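Local structure of DR2417 (Deinococcus radiodurans, 4XWW) at residues A452-G457 with G461-D466; G312-P317 with P348-A353; E87-G92 with P401-P406. The protein is an RNase J that probably degrades and matures RNA as a metal-dependent 5'-3' exonuclease, possibly also cutting internally, and works as a homodimer. All coordinates share one frame; numbering follows the deposited sequence.

Contacts 2 and 3 border the bound RNA of one RNase J subunit, contact 1 lies off it, and each touches the second subunit. Contact 3 forms one half of the two-zinc centre, probably catalytic, where E87-G92 of the metallo-beta-lactamase domain and P401-P406 share a zinc ion beside the RNA. Contact 2, about 20 Å away between centres, lies in the beta-CASP domain and borders the same RNA strand; the side chain of Q314 is about 14 Å from a bound zinc ion. Contact 1 sits apart, its nearest atom about 9 Å from the RNA, and holds a manganese ion rather than zinc. Its centre is about 19 Å from that of contact 3 and about 23 Å from that of contact 2.

Contact 1 of 3, residues A452-G457 with G461-D466; sequences AVYVDG and GDVNDD. With MN (manganese (II) ion), chain G.
The ring of Y454 meets G461-D466 along its edge: the carbonyl O of V463 lies near the ring plane, 3.3 Å from Y454 CD2, and D465 OD1 lies in plane at the hydroxyl end. Y454 OH donates to D465 OD1 over 2.6 Å, coming in on the syn side, somewhat out of the plane of a carboxylate that is itself turned 54° from the ring. With CG anti to the carbonyl carbon (chi1 -55°), the tyrosine is carried alongside the V463-D465 backbone. I63 and L468 also pack on it. The second flat group, the carboxylate of D456, splits its oxygens. OD1 binds manganese at 2.2 Å, a site to which G59 O also contributes, while OD2 pairs with R471 from helix 465-477, a salt bridge that probably helps to hold the carboxylate's rotation. Against this group rests V463 CG2, 3.6 Å from D456 OD2.

Strand 452-456 is the middle of a small antiparallel sheet, and the chain turns back through strand 459-460 before entering helix 465-477. The return is fixed where G461 N donates to Y454 O at 2.8 Å. V453 CG1 lies against this glycine, 3.7 Å from G461 N. One water bridges the backbones further on, accepting from Y454 N and donating to V463 O, each bond 2.8 Å long. N464 then takes the N-cap position, its OD1 accepting from V467 N at the start of the helix. On the neighbouring subunit, R549 forms a salt bridge with D462 OD2 and donates to D456 O.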
loop_
_atom_site.group_PDB
_atom_site.type_symbol
_atom_site.label_atom_id
_atom_site.label_comp_id
_atom_site.label_asym_id
_atom_site.label_seq_id
_atom_site.Cartn_x
_atom_site.Cartn_y
_atom_site.Cartn_z
ATOM N N ALA A 452 -12.153 12.855 -13.453
ATOM C CA ALA A 452 -10.952 12.211 -13.954
ATOM C C ALA A 452 -11.130 11.684 -15.374
ATOM O O ALA A 452 -12.205 11.218 -15.750
ATOM C CB ALA A 452 -10.534 11.088 -13.008
ATOM N N VAL A 453 -10.069 11.781 -16.167
ATOM C CA VAL A 453 -10.014 11.137 -17.474
ATOM C C VAL A 453 -8.800 10.211 -17.476
ATOM O O VAL A 453 -7.687 10.659 -17.200
ATOM C CB VAL A 453 -9.892 12.143 -18.625
ATOM C CG1 VAL A 453 -9.826 11.408 -19.968
ATOM C CG2 VAL A 453 -11.062 13.132 -18.622
ATOM N N TYR A 454 -9.011 8.921 -17.740
ATOM C CA TYR A 454 -7.903 7.973 -17.699
ATOM C C TYR A 454 -7.129 7.911 -19.007
ATOM O O TYR A 454 -7.703 7.955 -20.089
ATOM C CB TYR A 454 -8.402 6.567 -17.348
ATOM C CG TYR A 454 -9.185 6.511 -16.058
ATOM C CD1 TYR A 454 -8.815 7.281 -14.965
ATOM C CD2 TYR A 454 -10.303 5.702 -15.939
ATOM C CE1 TYR A 454 -9.528 7.239 -13.782
ATOM C CE2 TYR A 454 -11.020 5.649 -14.763
ATOM C CZ TYR A 454 -10.630 6.421 -13.688
ATOM O OH TYR A 454 -11.352 6.366 -12.519
ATOM N N VAL A 455 -5.812 7.808 -18.882
ATOM C CA VAL A 455 -4.936 7.554 -20.018
ATOM C C VAL A 455 -4.348 6.149 -19.885
ATOM O O VAL A 455 -3.765 5.805 -18.862
ATOM C CB VAL A 455 -3.805 8.589 -20.103
ATOM C CG1 VAL A 455 -2.888 8.287 -21.279
ATOM C CG2 VAL A 455 -4.386 9.993 -20.231
ATOM N N ASP A 456 -4.522 5.346 -20.925
ATOM C CA ASP A 456 -4.058 3.964 -20.929
ATOM C C ASP A 456 -3.480 3.675 -22.301
ATOM O O ASP A 456 -4.219 3.501 -23.258
ATOM C CB ASP A 456 -5.207 3.014 -20.617
ATOM C CG ASP A 456 -4.735 1.638 -20.175
ATOM O OD1 ASP A 456 -3.526 1.344 -20.277
ATOM O OD2 ASP A 456 -5.593 0.848 -19.751
ATOM N N GLY A 457 -2.157 3.665 -22.402
ATOM C CA GLY A 457 -1.517 3.553 -23.695
ATOM C C GLY A 457 -1.728 4.832 -24.483
ATOM O O GLY A 457 -1.427 5.925 -24.004
ATOM N N GLY A 461 -9.441 8.522 -22.271
ATOM C CA GLY A 461 -10.864 8.445 -22.000
ATOM C C GLY A 461 -11.565 7.216 -22.559
ATOM O O GLY A 461 -12.777 7.078 -22.405
ATOM N N ASP A 462 -10.830 6.331 -23.225
ATOM C CA ASP A 462 -11.445 5.096 -23.722
ATOM C C ASP A 462 -11.511 4.021 -22.632
ATOM O O ASP A 462 -12.256 3.053 -22.745
ATOM C CB ASP A 462 -10.706 4.567 -24.955
ATOM C CG ASP A 462 -9.288 4.143 -24.655
ATOM O OD1 ASP A 462 -8.698 4.655 -23.682
ATOM O OD2 ASP A 462 -8.760 3.294 -25.408
ATOM N N VAL A 463 -10.744 4.197 -21.566
ATOM C CA VAL A 463 -10.909 3.352 -20.398
ATOM C C VAL A 463 -11.680 4.163 -19.371
ATOM O O VAL A 463 -11.281 5.279 -19.022
ATOM C CB VAL A 463 -9.560 2.875 -19.812
ATOM C CG1 VAL A 463 -9.785 2.077 -18.523
ATOM C CG2 VAL A 463 -8.803 2.033 -20.829
ATOM N N ASN A 464 -12.791 3.623 -18.892
ATOM C CA ASN A 464 -13.548 4.320 -17.865
ATOM C C ASN A 464 -13.787 3.419 -16.663
ATOM O O ASN A 464 -13.249 2.313 -16.602
ATOM C CB ASN A 464 -14.874 4.856 -18.431
ATOM C CG ASN A 464 -15.830 3.753 -18.866
ATOM O OD1 ASN A 464 -15.584 2.564 -18.649
ATOM N ND2 ASN A 464 -16.937 4.151 -19.482
ATOM N N ASP A 465 -14.588 3.889 -15.714
ATOM C CA ASP A 465 -14.790 3.167 -14.462
ATOM C C ASP A 465 -15.496 1.824 -14.677
ATOM O O ASP A 465 -15.243 0.859 -13.955
ATOM C CB ASP A 465 -15.572 4.030 -13.469
ATOM C CG ASP A 465 -14.681 5.010 -12.715
ATOM O OD1 ASP A 465 -13.454 4.788 -12.664
ATOM O OD2 ASP A 465 -15.209 5.999 -12.163
ATOM N N ASP A 466 -16.371 1.756 -15.674
ATOM C CA ASP A 466 -17.038 0.500 -16.007
ATOM C C ASP A 466 -16.022 -0.533 -16.481
ATOM O O ASP A 466 -16.082 -1.700 -16.096
ATOM C CB ASP A 466 -18.113 0.721 -17.075
ATOM C CG ASP A 466 -19.356 1.401 -16.522
ATOM O OD1 ASP A 466 -19.514 1.452 -15.285
ATOM O OD2 ASP A 466 -20.183 1.874 -17.327
HETATM MN MN MN G . -1.970 -0.051 -19.623
HETATM O O HOH W 1 -11.534 8.009 -18.658
HETATM O O HOH W 2 -8.092 5.503 -21.360
#

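Contact 2 of 3, residues G312-P317 with P348-A353; sequences GSQGQP and PGNEDA. With nucleotides of chain C.
The side chains of Q314 and N350 cross at about a right angle, and their amide planes are 49° apart. N350 ND2 donates to Q314 OE1 at 2.9 Å, with an N-H...O angle of 166°; the donor lies in the carbonyl plane, on a lone pair, and the acceptor is almost in the plane of the N350 amide. Q314 reaches this point because its chain bends at chi2 (-54°). Beside the amides, A353 CB packs 3.9 Å from G315 O, and a water donates to both G315 O and A353 O, tying the loop to the first turn of helix 351-364.

This is the beta-CASP domain: the loop G312-P317 follows strand 306-310 of its parallel sheet and makes a type I turn from G312 to G315, closed by G315 N to G312 O. A further layer sets the Q314 amide in place. I347 N also donates to Q314 OE1, so two donors grip that oxygen, and Q314 NE2 donates to N345 O. F245 touches the same side chain. On the RNA side, Q316 NE2 comes within 3.3 Å of the sugar O4' of U5 of chain C, while P348 CG lies 3.4 Å from O4 of the base of U2 of chain C.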
loop_
_atom_site.group_PDB
_atom_site.type_symbol
_atom_site.label_atom_id
_atom_site.label_comp_id
_atom_site.label_asym_id
_atom_site.label_seq_id
_atom_site.Cartn_x
_atom_site.Cartn_y
_atom_site.Cartn_z
ATOM N N GLY A 312 14.342 5.308 -9.682
ATOM C CA GLY A 312 13.671 4.198 -9.044
ATOM C C GLY A 312 13.303 4.364 -7.590
ATOM O O GLY A 312 13.027 3.370 -6.932
ATOM N N SER A 313 13.244 5.602 -7.108
ATOM C CA SER A 313 13.081 5.859 -5.674
ATOM C C SER A 313 11.739 5.367 -5.129
ATOM O O SER A 313 11.591 5.147 -3.926
ATOM C CB SER A 313 13.241 7.352 -5.385
ATOM O OG SER A 313 12.091 8.068 -5.783
ATOM N N GLN A 314 10.771 5.167 -6.016
ATOM C CA GLN A 314 9.448 4.715 -5.594
ATOM C C GLN A 314 9.217 3.237 -5.887
ATOM O O GLN A 314 8.081 2.773 -5.926
ATOM C CB GLN A 314 8.360 5.560 -6.269
ATOM C CG GLN A 314 8.263 6.980 -5.709
ATOM C CD GLN A 314 8.091 6.992 -4.197
ATOM O OE1 GLN A 314 7.104 6.477 -3.666
ATOM N NE2 GLN A 314 9.059 7.581 -3.495
ATOM N N GLY A 315 10.294 2.493 -6.098
ATOM C CA GLY A 315 10.178 1.046 -6.230
ATOM C C GLY A 315 9.800 0.518 -7.598
ATOM O O GLY A 315 9.465 -0.663 -7.730
ATOM N N GLN A 316 9.859 1.377 -8.615
ATOM C CA GLN A 316 9.538 0.974 -9.983
ATOM C C GLN A 316 10.456 -0.175 -10.413
ATOM O O GLN A 316 11.670 -0.003 -10.486
ATOM C CB GLN A 316 9.677 2.160 -10.948
ATOM C CG GLN A 316 8.837 3.396 -10.592
ATOM C CD GLN A 316 9.606 4.430 -9.783
ATOM O OE1 GLN A 316 10.424 4.090 -8.926
ATOM N NE2 GLN A 316 9.351 5.711 -10.063
ATOM N N PRO A 317 9.882 -1.357 -10.692
ATOM C CA PRO A 317 10.717 -2.505 -11.059
ATOM C C PRO A 317 11.596 -2.312 -12.304
ATOM O O PRO A 317 12.644 -2.955 -12.389
ATOM C CB PRO A 317 9.687 -3.618 -11.303
ATOM C CG PRO A 317 8.546 -3.257 -10.428
ATOM C CD PRO A 317 8.469 -1.741 -10.527
ATOM N N PRO A 348 2.468 7.282 -0.334
ATOM C CA PRO A 348 1.353 6.382 -0.008
ATOM C C PRO A 348 0.884 5.589 -1.216
ATOM O O PRO A 348 0.625 6.162 -2.279
ATOM C CB PRO A 348 0.271 7.342 0.479
ATOM C CG PRO A 348 1.048 8.451 1.109
ATOM C CD PRO A 348 2.298 8.611 0.284
ATOM N N GLY A 349 0.819 4.271 -1.057
ATOM C CA GLY A 349 0.507 3.390 -2.159
ATOM C C GLY A 349 1.722 2.671 -2.728
ATOM O O GLY A 349 1.584 1.636 -3.384
ATOM N N ASN A 350 2.911 3.219 -2.486
ATOM C CA ASN A 350 4.138 2.635 -3.034
ATOM C C ASN A 350 4.930 1.859 -1.993
ATOM O O ASN A 350 6.019 1.372 -2.280
ATOM C CB ASN A 350 5.025 3.729 -3.646
ATOM C CG ASN A 350 4.390 4.375 -4.858
ATOM O OD1 ASN A 350 3.518 3.785 -5.494
ATOM N ND2 ASN A 350 4.819 5.592 -5.182
ATOM N N GLU A 351 4.378 1.740 -0.789
ATOM C CA GLU A 351 5.076 1.087 0.313
ATOM C C GLU A 351 5.524 -0.348 -0.012
ATOM O O GLU A 351 6.666 -0.728 0.260
ATOM C CB GLU A 351 4.196 1.079 1.567
ATOM C CG GLU A 351 4.061 2.445 2.254
ATOM C CD GLU A 351 2.802 3.201 1.860
ATOM O OE1 GLU A 351 2.109 2.777 0.913
ATOM O OE2 GLU A 351 2.503 4.222 2.515
ATOM N N ASP A 352 4.620 -1.142 -0.580
ATOM C CA ASP A 352 4.933 -2.528 -0.925
ATOM C C ASP A 352 6.049 -2.649 -1.956
ATOM O O ASP A 352 6.904 -3.549 -1.873
ATOM C CB ASP A 352 3.684 -3.241 -1.456
ATOM C CG ASP A 352 2.830 -3.833 -0.350
ATOM O OD1 ASP A 352 3.341 -3.995 0.779
ATOM O OD2 ASP A 352 1.652 -4.153 -0.620
ATOM N N ALA A 353 6.010 -1.769 -2.948
ATOM C CA ALA A 353 6.980 -1.790 -4.036
ATOM C C ALA A 353 8.381 -1.432 -3.508
ATOM O O ALA A 353 9.370 -2.110 -3.823
ATOM C CB ALA A 353 6.546 -0.832 -5.150
ATOM P P U C 5 11.222 9.834 -11.455
ATOM O OP1 U C 5 10.780 9.301 -10.148
ATOM O OP2 U C 5 12.576 10.407 -11.591
ATOM O "O5'" U C 5 11.070 8.681 -12.540
ATOM C "C5'" U C 5 11.867 7.494 -12.430
ATOM C "C4'" U C 5 11.142 6.305 -13.009
ATOM O "O4'" U C 5 9.730 6.603 -13.180
ATOM C "C3'" U C 5 11.580 5.882 -14.400
ATOM O "O3'" U C 5 12.800 5.157 -14.384
ATOM C "C2'" U C 5 10.384 5.055 -14.847
ATOM O "O2'" U C 5 10.350 3.774 -14.257
ATOM C "C1'" U C 5 9.232 5.904 -14.312
ATOM N N1 U C 5 8.757 6.881 -15.301
ATOM C C2 U C 5 7.861 6.436 -16.253
ATOM O O2 U C 5 7.444 5.291 -16.283
ATOM N N3 U C 5 7.464 7.385 -17.158
ATOM C C4 U C 5 7.866 8.701 -17.221
ATOM O O4 U C 5 7.413 9.433 -18.103
ATOM C C5 U C 5 8.803 9.084 -16.209
ATOM C C6 U C 5 9.212 8.180 -15.310
ATOM P P U C 2 7.639 14.559 -0.091
ATOM O OP1 U C 2 8.438 15.343 -1.059
ATOM O OP2 U C 2 7.042 15.232 1.085
ATOM O "O5'" U C 2 6.440 13.830 -0.845
ATOM C "C5'" U C 2 6.647 13.115 -2.073
ATOM C "C4'" U C 2 5.458 13.288 -2.989
ATOM O "O4'" U C 2 4.332 12.509 -2.495
ATOM C "C3'" U C 2 4.944 14.717 -3.148
ATOM O "O3'" U C 2 4.594 14.927 -4.507
ATOM C "C2'" U C 2 3.669 14.720 -2.311
ATOM O "O2'" U C 2 2.729 15.682 -2.740
ATOM C "C1'" U C 2 3.167 13.300 -2.549
ATOM N N1 U C 2 2.219 12.815 -1.538
ATOM C C2 U C 2 1.122 12.100 -1.980
ATOM O O2 U C 2 0.921 11.856 -3.156
ATOM N N3 U C 2 0.271 11.682 -0.988
ATOM C C4 U C 2 0.396 11.899 0.366
ATOM O O4 U C 2 -0.459 11.453 1.133
ATOM C C5 U C 2 1.554 12.650 0.743
ATOM C C6 U C 2 2.405 13.072 -0.200
HETATM O O HOH W 3 9.258 -3.033 -6.424
#

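Contact 3 of 3, residues E87-G92 with P401-P406; sequences EDHIGG and PWHGEP. With ZN (zinc ion), chain F; nucleotides of chain C.
The backbones stay well apart, their nearest CA atoms, those of D88 and H403, being 10.0 Å from each other, and side chains with a zinc ion span the gap. This is the metal centre of the metallo-beta-lactamase fold, with short helix 87-90 on one side and the end of strand 398-402 on the other. D88 OD2, H89 NE2 and H403 NE2 each bind the zinc at 2.2 Å, and a water is the fourth ligand in this model, at 2.0 Å.

D88 holds its CG between the backbone N and the carbonyl carbon (chi1 68°), which brings the carboxylate to the metal. The H89 and H403 rings meet rim to rim, planes only 11° apart, neither covering the other. W402 adds its own edge, CH2 standing 3.9 Å from H89 CE1, while H403 CB lies above one face of the W402 indole, toward its rim. Behind the ligands, H89 ND1 is hydrogen-bonded to D47, which should fix the imidazole's rotation; H84, H86 and H153 hold a second zinc ion close by.

The zinc-bound water donates to OP2 of U3 of chain C. One phosphate further along the strand, E87 N donates to OP2 of U4 of chain C at 2.6 Å, nearly straight at 172°.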
loop_
_atom_site.group_PDB
_atom_site.type_symbol
_atom_site.label_atom_id
_atom_site.label_comp_id
_atom_site.label_asym_id
_atom_site.label_seq_id
_atom_site.Cartn_x
_atom_site.Cartn_y
_atom_site.Cartn_z
ATOM N N GLU A 87 5.152 16.984 -12.136
ATOM C CA GLU A 87 4.162 16.340 -12.981
ATOM C C GLU A 87 2.734 16.539 -12.508
ATOM O O GLU A 87 1.834 16.533 -13.328
ATOM C CB GLU A 87 4.453 14.838 -13.096
ATOM C CG GLU A 87 5.647 14.526 -13.999
ATOM C CD GLU A 87 5.374 14.690 -15.473
ATOM O OE1 GLU A 87 4.211 14.889 -15.863
ATOM O OE2 GLU A 87 6.342 14.612 -16.247
ATOM N N ASP A 88 2.509 16.716 -11.212
ATOM C CA ASP A 88 1.124 16.961 -10.792
ATOM C C ASP A 88 0.719 18.426 -10.961
ATOM O O ASP A 88 -0.375 18.825 -10.542
ATOM C CB ASP A 88 0.895 16.513 -9.340
ATOM C CG ASP A 88 1.629 17.359 -8.340
ATOM O OD1 ASP A 88 2.812 17.670 -8.586
ATOM O OD2 ASP A 88 1.020 17.683 -7.297
ATOM N N HIS A 89 1.576 19.219 -11.617
ATOM C CA HIS A 89 1.179 20.560 -12.030
ATOM C C HIS A 89 1.322 20.813 -13.529
ATOM O O HIS A 89 0.649 21.689 -14.048
ATOM C CB HIS A 89 1.966 21.609 -11.233
ATOM C CG HIS A 89 1.731 21.504 -9.756
ATOM N ND1 HIS A 89 0.903 22.375 -9.075
ATOM C CD2 HIS A 89 2.155 20.597 -8.847
ATOM C CE1 HIS A 89 0.870 22.028 -7.800
ATOM N NE2 HIS A 89 1.619 20.955 -7.635
ATOM N N ILE A 90 2.155 20.045 -14.232
ATOM C CA ILE A 90 2.268 20.248 -15.678
ATOM C C ILE A 90 1.982 19.031 -16.548
ATOM O O ILE A 90 1.928 19.147 -17.769
ATOM C CB ILE A 90 3.670 20.773 -16.073
ATOM C CG1 ILE A 90 4.767 19.787 -15.683
ATOM C CG2 ILE A 90 3.929 22.095 -15.372
ATOM C CD1 ILE A 90 6.048 19.989 -16.449
ATOM N N GLY A 91 1.786 17.871 -15.930
ATOM C CA GLY A 91 1.679 16.638 -16.693
ATOM C C GLY A 91 0.463 16.483 -17.584
ATOM O O GLY A 91 0.482 15.690 -18.527
ATOM N N GLY A 92 -0.592 17.230 -17.289
ATOM C CA GLY A 92 -1.786 17.203 -18.114
ATOM C C GLY A 92 -1.810 18.197 -19.265
ATOM O O GLY A 92 -2.721 18.178 -20.077
ATOM N N PRO A 401 -7.865 25.771 2.100
ATOM C CA PRO A 401 -6.790 24.773 2.160
ATOM C C PRO A 401 -6.860 23.867 0.931
ATOM O O PRO A 401 -7.941 23.392 0.557
ATOM C CB PRO A 401 -7.079 24.019 3.462
ATOM C CG PRO A 401 -8.530 24.335 3.776
ATOM C CD PRO A 401 -8.752 25.719 3.271
ATOM N N TRP A 402 -5.703 23.616 0.328
ATOM C CA TRP A 402 -5.615 23.098 -1.031
ATOM C C TRP A 402 -4.509 22.029 -1.110
ATOM O O TRP A 402 -3.779 21.849 -0.135
ATOM C CB TRP A 402 -5.390 24.305 -1.987
ATOM C CG TRP A 402 -4.755 23.990 -3.298
ATOM C CD1 TRP A 402 -5.389 23.586 -4.443
ATOM C CD2 TRP A 402 -3.367 24.078 -3.616
ATOM N NE1 TRP A 402 -4.473 23.380 -5.439
ATOM C CE2 TRP A 402 -3.221 23.676 -4.957
ATOM C CE3 TRP A 402 -2.227 24.461 -2.894
ATOM C CZ2 TRP A 402 -1.981 23.647 -5.605
ATOM C CZ3 TRP A 402 -0.976 24.407 -3.532
ATOM C CH2 TRP A 402 -0.875 24.000 -4.874
ATOM N N HIS A 403 -4.396 21.315 -2.233
ATOM C CA HIS A 403 -3.323 20.325 -2.431
ATOM C C HIS A 403 -3.292 19.313 -1.270
ATOM O O HIS A 403 -2.273 19.119 -0.590
ATOM C CB HIS A 403 -1.950 21.033 -2.584
ATOM C CG HIS A 403 -0.896 20.214 -3.277
ATOM N ND1 HIS A 403 -0.229 19.186 -2.640
ATOM C CD2 HIS A 403 -0.345 20.306 -4.511
ATOM C CE1 HIS A 403 0.666 18.666 -3.461
ATOM N NE2 HIS A 403 0.612 19.315 -4.606
ATOM N N GLY A 404 -4.441 18.685 -1.038
ATOM C CA GLY A 404 -4.551 17.699 0.015
ATOM C C GLY A 404 -5.847 16.946 -0.116
ATOM O O GLY A 404 -6.808 17.455 -0.679
ATOM N N GLU A 405 -5.864 15.729 0.421
ATOM C CA GLU A 405 -7.103 14.971 0.566
ATOM C C GLU A 405 -7.907 15.633 1.682
ATOM O O GLU A 405 -7.365 16.442 2.410
ATOM C CB GLU A 405 -6.783 13.516 0.880
ATOM C CG GLU A 405 -6.059 12.832 -0.274
ATOM C CD GLU A 405 -5.477 11.478 0.094
ATOM O OE1 GLU A 405 -5.424 11.147 1.295
ATOM O OE2 GLU A 405 -5.080 10.751 -0.839
ATOM N N PRO A 406 -9.190 15.278 1.842
ATOM C CA PRO A 406 -9.950 15.952 2.903
ATOM C C PRO A 406 -9.269 15.893 4.281
ATOM O O PRO A 406 -9.310 16.905 5.000
ATOM C CB PRO A 406 -11.286 15.204 2.881
ATOM C CG PRO A 406 -11.442 14.843 1.387
ATOM C CD PRO A 406 -10.043 14.369 1.052
HETATM ZN ZN ZN F . 2.031 19.340 -6.249
ATOM P P U C 4 8.219 14.823 -10.674
ATOM O OP1 U C 4 9.566 15.410 -10.500
ATOM O OP2 U C 4 7.062 15.701 -10.958
ATOM O "O5'" U C 4 8.362 13.725 -11.819
ATOM C "C5'" U C 4 7.367 12.710 -12.013
ATOM C "C4'" U C 4 7.818 11.408 -11.396
ATOM O "O4'" U C 4 6.655 10.554 -11.213
ATOM C "C3'" U C 4 8.809 10.587 -12.220
ATOM O "O3'" U C 4 10.161 10.938 -11.925
ATOM C "C2'" U C 4 8.395 9.157 -11.890
ATOM O "O2'" U C 4 8.814 8.710 -10.619
ATOM C "C1'" U C 4 6.879 9.307 -11.839
ATOM N N1 U C 4 6.253 9.343 -13.168
ATOM C C2 U C 4 5.634 8.193 -13.616
ATOM O O2 U C 4 5.587 7.168 -12.960
ATOM N N3 U C 4 5.070 8.293 -14.863
ATOM C C4 U C 4 5.060 9.394 -15.691
ATOM O O4 U C 4 4.508 9.323 -16.789
ATOM C C5 U C 4 5.723 10.544 -15.155
ATOM C C6 U C 4 6.282 10.480 -13.941
ATOM P P U C 3 4.942 16.314 -5.209
ATOM O OP1 U C 3 5.681 17.148 -4.235
ATOM O OP2 U C 3 3.704 16.835 -5.834
ATOM O "O5'" U C 3 5.966 15.886 -6.347
ATOM C "C5'" U C 3 7.144 15.132 -6.020
ATOM C "C4'" U C 3 7.351 14.044 -7.041
ATOM O "O4'" U C 3 6.583 12.870 -6.658
ATOM C "C3'" U C 3 6.916 14.401 -8.459
ATOM O "O3'" U C 3 7.888 13.952 -9.388
ATOM C "C2'" U C 3 5.604 13.641 -8.629
ATOM O "O2'" U C 3 5.324 13.284 -9.968
ATOM C "C1'" U C 3 5.863 12.402 -7.776
ATOM N N1 U C 3 4.631 11.760 -7.304
ATOM C C2 U C 3 4.502 10.398 -7.495
ATOM O O2 U C 3 5.367 9.719 -8.019
ATOM N N3 U C 3 3.322 9.863 -7.044
ATOM C C4 U C 3 2.280 10.531 -6.438
ATOM O O4 U C 3 1.280 9.903 -6.087
ATOM C C5 U C 3 2.487 11.937 -6.281
ATOM C C6 U C 3 3.626 12.491 -6.714
HETATM O O HOH W 4 3.920 19.565 -5.559
#